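Local coordinates for protein VP24 (White spot syndrome virus, PDB 5HLJ) that serves as a major envelope protein of the virus, built on a beta-rich fold and probably held in the viral membrane by a transmembrane helix, at residues A[99-102]-A[103-107]. Numbering follows the deposited sequence.
Sequences NNTK and RDITV
Asn99, the last residue of strand 90-99, reaches over the turn to the backbone of Arg103. With CG anti to the backbone N (chi1 176°), its amide spans the loop, and ND2 donates to Arg103 O at 2.9 Å. The N-H...O angle of 167° makes this bond nearly straight, and the acceptor lies almost in the amide plane of Asn99. ND2 also bonds Leu137 O, so both the loop and strand 135-137 fix the rotation of the amide. At the other end of the group, OD1 takes two donors. Thr101 N, 3.1 Å from Asn99 OD1, approaches from above the carbonyl plane and closes an Asx turn; Thr101 OG1, 2.8 Å from Asn99 OD1, lies in that plane on a lone pair. The same Thr101 hydroxyl accepts a weak bond from Arg103 N, with N to OG1 at 3.3 Å. Beside this polar cluster, Ile105 CD1 lies 3.8 Å from Asn99 OD1, the two side chains crossing at a slant, while Thr101 and Ile105 both pack on Ile68 of strand 68-72. The buried Asn99 amide, used at both ends, thus links backbone groups on both sides of the turn between strands 90-99 and 105-114, and the Thr101 hydroxyl adds only a weak link.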
loop_
_atom_site.group_PDB
_atom_site.type_symbol
_atom_site.label_atom_id
_atom_site.label_comp_id
_atom_site.label_asym_id
_atom_site.label_seq_id
_atom_site.Cartn_x
_atom_site.Cartn_y
_atom_site.Cartn_z
ATOM N N ASN A 99 -2.607 7.346 22.545
ATOM C CA ASN A 99 -1.958 8.454 21.871
ATOM C C ASN A 99 -1.636 9.549 22.875
ATOM O O ASN A 99 -2.506 10.348 23.260
ATOM C CB ASN A 99 -2.838 9.004 20.739
ATOM C CG ASN A 99 -2.227 10.231 20.060
ATOM O OD1 ASN A 99 -1.047 10.540 20.247
ATOM N ND2 ASN A 99 -3.035 10.934 19.262
ATOM N N ASN A 100 -0.378 9.580 23.296
ATOM C CA ASN A 100 0.084 10.589 24.232
ATOM C C ASN A 100 1.041 11.574 23.555
ATOM O O ASN A 100 2.029 11.986 24.149
ATOM C CB ASN A 100 0.763 9.931 25.440
ATOM C CG ASN A 100 0.782 10.839 26.671
ATOM O OD1 ASN A 100 0.071 11.852 26.737
ATOM N ND2 ASN A 100 1.584 10.468 27.651
ATOM N N THR A 101 0.745 11.923 22.305
ATOM C CA THR A 101 1.418 13.016 21.620
ATOM C C THR A 101 0.551 14.271 21.764
ATOM O O THR A 101 -0.497 14.241 22.411
ATOM C CB THR A 101 1.672 12.711 20.113
ATOM O OG1 THR A 101 0.442 12.789 19.379
ATOM C CG2 THR A 101 2.282 11.330 19.921
ATOM N N LYS A 102 0.979 15.371 21.165
ATOM C CA LYS A 102 0.235 16.618 21.284
ATOM C C LYS A 102 -0.826 16.789 20.194
ATOM O O LYS A 102 -1.512 17.806 20.155
ATOM C CB LYS A 102 1.191 17.810 21.251
ATOM C CG LYS A 102 2.141 17.905 22.442
ATOM C CD LYS A 102 3.096 19.083 22.262
ATOM C CE LYS A 102 4.101 19.201 23.405
ATOM N NZ LYS A 102 5.084 20.308 23.168
ATOM N N ARG A 103 -0.976 15.806 19.309
ATOM C CA ARG A 103 -1.993 15.921 18.262
ATOM C C ARG A 103 -2.727 14.628 17.969
ATOM O O ARG A 103 -2.214 13.539 18.197
ATOM C CB ARG A 103 -1.380 16.431 16.963
ATOM C CG ARG A 103 -1.306 17.929 16.892
ATOM C CD ARG A 103 -0.945 18.415 15.499
ATOM N NE ARG A 103 -1.812 17.914 14.433
ATOM C CZ ARG A 103 -1.850 18.451 13.215
ATOM N NH1 ARG A 103 -1.074 19.485 12.928
ATOM N NH2 ARG A 103 -2.661 17.969 12.283
ATOM N N ASP A 104 -3.945 14.781 17.468
ATOM C CA ASP A 104 -4.670 13.685 16.853
ATOM C C ASP A 104 -3.841 13.058 15.729
ATOM O O ASP A 104 -3.125 13.756 15.007
ATOM C CB ASP A 104 -6.005 14.178 16.307
ATOM C CG ASP A 104 -7.024 14.458 17.408
ATOM O OD1 ASP A 104 -8.131 14.934 17.074
ATOM O OD2 ASP A 104 -6.744 14.167 18.593
ATOM N N ILE A 105 -3.939 11.739 15.603
ATOM C CA ILE A 105 -3.268 10.988 14.549
ATOM C C ILE A 105 -4.286 10.161 13.784
ATOM O O ILE A 105 -5.137 9.523 14.398
ATOM C CB ILE A 105 -2.209 10.043 15.122
ATOM C CG1 ILE A 105 -1.122 10.837 15.845
ATOM C CG2 ILE A 105 -1.641 9.156 14.029
ATOM C CD1 ILE A 105 -0.197 9.965 16.630
ATOM N N THR A 106 -4.221 10.173 12.457
ATOM C CA THR A 106 -5.049 9.261 11.676
ATOM C C THR A 106 -4.201 8.077 11.205
ATOM O O THR A 106 -3.086 8.250 10.694
ATOM C CB THR A 106 -5.717 9.955 10.449
ATOM O OG1 THR A 106 -6.515 11.068 10.887
ATOM C CG2 THR A 106 -6.634 8.970 9.691
ATOM N N VAL A 107 -4.705 6.870 11.418
ATOM C CA VAL A 107 -4.117 5.712 10.765
ATOM C C VAL A 107 -4.806 5.560 9.408
ATOM O O VAL A 107 -5.974 5.202 9.340
ATOM C CB VAL A 107 -4.249 4.434 11.621
ATOM C CG1 VAL A 107 -3.497 3.270 10.974
ATOM C CG2 VAL A 107 -3.689 4.690 13.013
#